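Local structure of microcin B17-processing protein McbD (6GRH) at residues E[167-172]-E[216-221]; E[174-179]-E[377-382]. The protein is required to process the inactive microcin B17 precursor peptide, McbA, into the active antibiotic. The protein carries 1 engineered substitution. All blocks are in the same frame, centred on the assembly; numbering follows the deposited sequence.

Interaction 1 (E[167-172]-E[216-221]). Engineered in segment 167-172: Arg-171 (natural residue Thr).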
loop_
_atom_site.group_PDB
_atom_site.type_symbol
_atom_site.label_atom_id
_atom_site.label_comp_id
_atom_site.label_asym_id
_atom_site.label_seq_id
_atom_site.Cartn_x
_atom_site.Cartn_y
_atom_site.Cartn_z
ATOM N N GLU E 167 -9.612 -5.501 -45.361
ATOM C CA GLU E 167 -8.249 -5.485 -45.847
ATOM C C GLU E 167 -8.152 -5.820 -47.336
ATOM O O GLU E 167 -7.389 -5.186 -48.043
ATOM C CB GLU E 167 -7.357 -6.442 -45.060
ATOM C CG GLU E 167 -5.897 -6.165 -45.327
ATOM C CD GLU E 167 -5.026 -6.718 -44.233
ATOM O OE1 GLU E 167 -5.051 -6.125 -43.121
ATOM O OE2 GLU E 167 -4.351 -7.744 -44.494
ATOM N N PHE E 168 -8.926 -6.805 -47.786
ATOM C CA PHE E 168 -9.002 -7.178 -49.219
ATOM C C PHE E 168 -9.413 -5.976 -50.057
ATOM O O PHE E 168 -8.770 -5.664 -51.053
ATOM C CB PHE E 168 -10.006 -8.322 -49.403
ATOM C CG PHE E 168 -10.174 -8.800 -50.828
ATOM C CD1 PHE E 168 -9.278 -9.706 -51.383
ATOM C CD2 PHE E 168 -11.256 -8.376 -51.591
ATOM C CE1 PHE E 168 -9.448 -10.173 -52.675
ATOM C CE2 PHE E 168 -11.429 -8.837 -52.896
ATOM C CZ PHE E 168 -10.518 -9.750 -53.429
ATOM N N MET E 169 -10.487 -5.305 -49.640
ATOM C CA MET E 169 -10.927 -4.085 -50.305
ATOM C C MET E 169 -9.821 -3.039 -50.316
ATOM O O MET E 169 -9.567 -2.424 -51.344
ATOM C CB MET E 169 -12.180 -3.512 -49.637
ATOM C CG MET E 169 -13.457 -4.049 -50.232
ATOM S SD MET E 169 -13.460 -3.675 -51.993
ATOM C CE MET E 169 -13.956 -5.268 -52.611
ATOM N N GLU E 170 -9.157 -2.859 -49.178
ATOM C CA GLU E 170 -8.066 -1.870 -49.055
ATOM C C GLU E 170 -6.961 -2.097 -50.090
ATOM O O GLU E 170 -6.582 -1.194 -50.827
ATOM C CB GLU E 170 -7.420 -1.922 -47.651
ATOM C CG GLU E 170 -8.225 -1.189 -46.601
ATOM C CD GLU E 170 -7.902 -1.582 -45.171
ATOM O OE1 GLU E 170 -6.838 -2.169 -44.908
ATOM O OE2 GLU E 170 -8.740 -1.300 -44.297
ATOM N N ARG E 171 -6.452 -3.324 -50.122
ATOM C CA ARG E 171 -5.295 -3.662 -50.926
ATOM C C ARG E 171 -5.631 -3.719 -52.414
ATOM O O ARG E 171 -4.870 -3.200 -53.235
ATOM C CB ARG E 171 -4.653 -4.981 -50.439
ATOM C CG ARG E 171 -4.281 -5.002 -48.950
ATOM C CD ARG E 171 -3.230 -3.960 -48.605
ATOM N NE ARG E 171 -2.996 -3.879 -47.162
ATOM C CZ ARG E 171 -2.183 -4.662 -46.452
ATOM N NH1 ARG E 171 -1.479 -5.657 -47.009
ATOM N NH2 ARG E 171 -2.073 -4.450 -45.136
ATOM N N GLN E 172 -6.786 -4.288 -52.762
ATOM C CA GLN E 172 -7.207 -4.314 -54.168
ATOM C C GLN E 172 -7.430 -2.893 -54.663
ATOM O O GLN E 172 -6.974 -2.546 -55.770
ATOM C CB GLN E 172 -8.445 -5.179 -54.404
ATOM C CG GLN E 172 -8.289 -6.645 -54.007
ATOM C CD GLN E 172 -7.205 -7.371 -54.759
ATOM O OE1 GLN E 172 -7.006 -7.154 -55.976
ATOM N NE2 GLN E 172 -6.515 -8.270 -54.060
ATOM N N ILE E 216 -10.082 6.161 -52.797
ATOM C CA ILE E 216 -9.613 5.289 -53.879
ATOM C C ILE E 216 -10.418 3.987 -53.996
ATOM O O ILE E 216 -9.973 3.067 -54.661
ATOM C CB ILE E 216 -8.106 4.946 -53.743
ATOM C CG1 ILE E 216 -7.813 4.228 -52.415
ATOM C CG2 ILE E 216 -7.256 6.201 -53.870
ATOM C CD1 ILE E 216 -6.562 3.376 -52.461
ATOM N N THR E 217 -11.607 3.919 -53.388
ATOM C CA THR E 217 -12.436 2.717 -53.410
ATOM C C THR E 217 -12.547 2.120 -54.818
ATOM O O THR E 217 -12.755 2.868 -55.754
ATOM C CB THR E 217 -13.854 3.081 -52.969
ATOM O OG1 THR E 217 -13.773 3.909 -51.808
ATOM C CG2 THR E 217 -14.685 1.827 -52.690
ATOM N N LEU E 218 -12.445 0.795 -54.960
ATOM C CA LEU E 218 -12.680 0.137 -56.251
ATOM C C LEU E 218 -13.950 0.723 -56.869
ATOM O O LEU E 218 -14.946 0.851 -56.158
ATOM C CB LEU E 218 -12.902 -1.364 -56.096
ATOM C CG LEU E 218 -11.688 -2.262 -55.883
ATOM C CD1 LEU E 218 -12.151 -3.701 -55.860
ATOM C CD2 LEU E 218 -10.658 -2.053 -56.966
ATOM N N PRO E 219 -13.898 1.123 -58.152
ATOM C CA PRO E 219 -15.069 1.734 -58.813
ATOM C C PRO E 219 -16.346 0.901 -58.709
ATOM O O PRO E 219 -16.328 -0.313 -58.925
ATOM C CB PRO E 219 -14.613 1.862 -60.260
ATOM C CG PRO E 219 -13.162 2.173 -60.092
ATOM C CD PRO E 219 -12.685 1.302 -58.967
ATOM N N GLY E 220 -17.436 1.559 -58.321
ATOM C CA GLY E 220 -18.729 0.900 -58.191
ATOM C C GLY E 220 -18.915 0.144 -56.895
ATOM O O GLY E 220 -20.021 -0.275 -56.603
ATOM N N ALA E 221 -17.857 -0.029 -56.101
ATOM C CA ALA E 221 -17.968 -0.757 -54.842
ATOM C C ALA E 221 -18.643 0.123 -53.773
ATOM O O ALA E 221 -18.470 1.345 -53.773
ATOM C CB ALA E 221 -16.593 -1.212 -54.341
#
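Met-169 and Gln-172, neighbours on one face of helix 157-180, meet a single side chain of the loop, Leu-218. Glu-167, one turn before the engineered Arg-171, sets its carboxylate over one face of that guanidinium, toward its rim. Their ion pair is long, with no N-H directed at the oxygen. Phe-168 lends a ring face to Gln-172, whose CG sits over its centre. Met-169 is the first residue to reach the loop: its chain, bent at chi2 (-58°) and again at chi3, crosses Leu-218 at about a right angle. It was modelled in two conformers, so the 4.0 Å approach of Met-169 CE to Leu-218 CD1 is doubtful in detail. Gln-172 meets Leu-218 with its backbone O and the root of its side chain, not its amide: O lies 3.9 Å from Leu-218 CD2 and CB 4.2 Å from Leu-218 CD1. The amide leads off to Phe-363 O, hydrogen-bonded through NE2. Although no hydrogen bond joins the segments directly, Ser-173 OG links them, binding Met-169 O and Leu-218 N. From Leu-218 to Ala-221 the chain makes a type II beta turn, closed by Ala-221 N to Leu-218 O at 3.0 Å. The contact fastens the loop joining strands 210-215 and 224-231 to helix 157-180; helix 327-334 packs on it through Leu-327, Tyr-330 and Leu-331, and strand 241-248 adds Tyr-247 beside Met-169.

Interaction 2 (E[174-179]-E[377-382])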
loop_
_atom_site.group_PDB
_atom_site.type_symbol
_atom_site.label_atom_id
_atom_site.label_comp_id
_atom_site.label_asym_id
_atom_site.label_seq_id
_atom_site.Cartn_x
_atom_site.Cartn_y
_atom_site.Cartn_z
ATOM N N LEU E 174 -5.963 -0.205 -53.475
ATOM C CA LEU E 174 -4.664 0.454 -53.515
ATOM C C LEU E 174 -3.866 0.084 -54.768
ATOM O O LEU E 174 -3.218 0.951 -55.356
ATOM C CB LEU E 174 -3.857 0.080 -52.277
ATOM C CG LEU E 174 -2.409 0.581 -52.203
ATOM C CD1 LEU E 174 -2.325 2.104 -52.130
ATOM C CD2 LEU E 174 -1.694 -0.062 -51.034
ATOM N N LEU E 175 -3.876 -1.200 -55.128
ATOM C CA LEU E 175 -3.190 -1.666 -56.336
ATOM C C LEU E 175 -3.767 -1.076 -57.612
ATOM O O LEU E 175 -3.012 -0.679 -58.492
ATOM C CB LEU E 175 -3.193 -3.188 -56.432
ATOM C CG LEU E 175 -2.279 -3.875 -55.423
ATOM C CD1 LEU E 175 -2.702 -5.325 -55.198
ATOM C CD2 LEU E 175 -0.826 -3.796 -55.855
ATOM N N LEU E 176 -5.092 -1.008 -57.717
ATOM C CA LEU E 176 -5.714 -0.371 -58.880
ATOM C C LEU E 176 -5.348 1.119 -58.965
ATOM O O LEU E 176 -5.000 1.615 -60.042
ATOM C CB LEU E 176 -7.229 -0.551 -58.884
ATOM C CG LEU E 176 -7.811 -0.206 -60.258
ATOM C CD1 LEU E 176 -7.357 -1.228 -61.292
ATOM C CD2 LEU E 176 -9.328 -0.118 -60.225
ATOM N N TYR E 177 -5.401 1.809 -57.827
ATOM C CA TYR E 177 -4.964 3.218 -57.735
ATOM C C TYR E 177 -3.492 3.389 -58.114
ATOM O O TYR E 177 -3.146 4.273 -58.910
ATOM C CB TYR E 177 -5.168 3.759 -56.327
ATOM C CG TYR E 177 -4.508 5.096 -56.077
ATOM C CD1 TYR E 177 -5.003 6.252 -56.657
ATOM C CD2 TYR E 177 -3.401 5.200 -55.269
ATOM C CE1 TYR E 177 -4.410 7.486 -56.433
ATOM C CE2 TYR E 177 -2.794 6.420 -55.038
ATOM C CZ TYR E 177 -3.303 7.560 -55.613
ATOM O OH TYR E 177 -2.704 8.763 -55.374
ATOM N N TRP E 178 -2.644 2.537 -57.542
ATOM C CA TRP E 178 -1.221 2.519 -57.882
ATOM C C TRP E 178 -1.007 2.382 -59.399
ATOM O O TRP E 178 -0.316 3.203 -60.007
ATOM C CB TRP E 178 -0.524 1.375 -57.153
ATOM C CG TRP E 178 0.913 1.156 -57.544
ATOM C CD1 TRP E 178 1.465 0.009 -58.051
ATOM C CD2 TRP E 178 1.977 2.094 -57.430
ATOM N NE1 TRP E 178 2.806 0.177 -58.243
ATOM C CE2 TRP E 178 3.151 1.448 -57.874
ATOM C CE3 TRP E 178 2.060 3.421 -56.979
ATOM C CZ2 TRP E 178 4.394 2.085 -57.897
ATOM C CZ3 TRP E 178 3.306 4.055 -56.992
ATOM C CH2 TRP E 178 4.451 3.386 -57.456
ATOM N N LEU E 179 -1.644 1.385 -60.008
ATOM C CA LEU E 179 -1.414 1.078 -61.423
ATOM C C LEU E 179 -1.972 2.109 -62.404
ATOM O O LEU E 179 -1.342 2.380 -63.418
ATOM C CB LEU E 179 -1.948 -0.315 -61.764
ATOM C CG LEU E 179 -1.189 -1.436 -61.045
ATOM C CD1 LEU E 179 -1.954 -2.752 -61.100
ATOM C CD2 LEU E 179 0.225 -1.599 -61.582
ATOM N N LYS E 377 -9.474 -10.046 -63.092
ATOM C CA LYS E 377 -10.776 -9.429 -63.393
ATOM C C LYS E 377 -10.873 -7.923 -63.149
ATOM O O LYS E 377 -11.861 -7.316 -63.558
ATOM C CB LYS E 377 -11.914 -10.151 -62.675
ATOM C CG LYS E 377 -12.124 -11.581 -63.137
ATOM C CD LYS E 377 -12.678 -11.647 -64.555
ATOM C CE LYS E 377 -12.803 -13.070 -65.081
ATOM N NZ LYS E 377 -13.419 -14.006 -64.098
ATOM N N ILE E 378 -9.871 -7.302 -62.528
ATOM C CA ILE E 378 -9.880 -5.828 -62.359
ATOM C C ILE E 378 -8.725 -5.085 -63.032
ATOM O O ILE E 378 -8.671 -3.851 -62.986
ATOM C CB ILE E 378 -9.955 -5.430 -60.874
ATOM C CG1 ILE E 378 -8.706 -5.899 -60.113
ATOM C CG2 ILE E 378 -11.212 -6.016 -60.242
ATOM C CD1 ILE E 378 -8.538 -5.243 -58.770
ATOM N N TYR E 379 -7.794 -5.815 -63.643
ATOM C CA TYR E 379 -6.696 -5.180 -64.354
ATOM C C TYR E 379 -6.153 -6.110 -65.437
ATOM O O TYR E 379 -6.214 -7.327 -65.302
ATOM C CB TYR E 379 -5.598 -4.786 -63.367
ATOM C CG TYR E 379 -4.533 -3.901 -63.960
ATOM C CD1 TYR E 379 -4.734 -2.535 -64.083
ATOM C CD2 TYR E 379 -3.318 -4.432 -64.402
ATOM C CE1 TYR E 379 -3.763 -1.712 -64.621
ATOM C CE2 TYR E 379 -2.336 -3.619 -64.943
ATOM C CZ TYR E 379 -2.562 -2.253 -65.050
ATOM O OH TYR E 379 -1.605 -1.423 -65.605
ATOM N N HIS E 380 -5.670 -5.516 -66.525
ATOM C CA HIS E 380 -4.928 -6.240 -67.564
ATOM C C HIS E 380 -3.724 -5.385 -67.938
ATOM O O HIS E 380 -3.830 -4.155 -67.960
ATOM C CB HIS E 380 -5.810 -6.514 -68.799
ATOM C CG HIS E 380 -5.299 -7.621 -69.677
ATOM N ND1 HIS E 380 -4.465 -7.400 -70.758
ATOM C CD2 HIS E 380 -5.499 -8.961 -69.630
ATOM C CE1 HIS E 380 -4.185 -8.554 -71.341
ATOM N NE2 HIS E 380 -4.792 -9.517 -70.670
ATOM N N THR E 381 -2.585 -6.030 -68.214
ATOM C CA THR E 381 -1.370 -5.334 -68.669
ATOM C C THR E 381 -1.694 -4.290 -69.738
ATOM O O THR E 381 -2.450 -4.565 -70.674
ATOM C CB THR E 381 -0.325 -6.311 -69.245
ATOM O OG1 THR E 381 0.123 -7.186 -68.212
ATOM C CG2 THR E 381 0.892 -5.561 -69.811
ATOM N N GLY E 382 -1.148 -3.087 -69.567
ATOM C CA GLY E 382 -1.366 -1.995 -70.520
ATOM C C GLY E 382 -2.516 -1.056 -70.207
ATOM O O GLY E 382 -2.625 -0.006 -70.840
#
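Leu-179 lies squarely over one face of the Tyr-379 ring: its CD1 is 3.8 Å from the ring centroid and only 3° off the ring normal, a CH-pi contact. With Leu-179 CG anti to its carbonyl carbon (chi1 -65°), the branch reaches the ring centre while CB approaches the phenol half, 3.7 Å from Tyr-379 CE1. Tyr-379 already points at the helix from CB, and with CG opposite the backbone N (chi1 -169°) the ring continues in that direction. Leu-176, one turn earlier, meets the ring obliquely, with its CD1 4.0 Å from Tyr-379 CD1. The same methyl comes 3.4 Å from Ile-378 O. Leu-176 was modelled in two conformers, so both contacts of its CD1 are doubtful in detail. No hydrogen bond crosses between the segments; the phenol is held from beyond them, its OH bonded to Glu-389 OE2 and to Gly-384 N. Glu-389 OE2 also accepts from Gly-382 N, tying the ring's far end to the backbone following it. Here the C-terminal end of helix 157-180, largely apolar, is covered by the C-terminal part of the YcaO chain: Leu-179 pairs with Ile-385 through the backbone, and Trp-178 NE1 reaches Lys-391 O, so the final residues wrap its last turns.

Both interactions use helix 157-180, on successive turns, and their centres lie about 11 Å apart. Interaction 1 is the more buried: Leu-218 of an inter-strand loop is buried there, though Pro-219 and Gly-220 in the turn that it begins are exposed. Interaction 2 lies farther out, about 16 Å from the chain's centre, and is partly exposed. Each is apolar across its segments, but methionine and leucine meet in the first, whereas a tyrosine ring receives leucine methyls in the second. They also touch each other: Ile-216 CG2 packs 3.6 Å from Tyr-177 CD1, and Gln-172 OE1 lies 3.7 Å from Ile-378 CD1. The helix thus carries an inter-strand loop and the C-terminal region on adjoining surfaces.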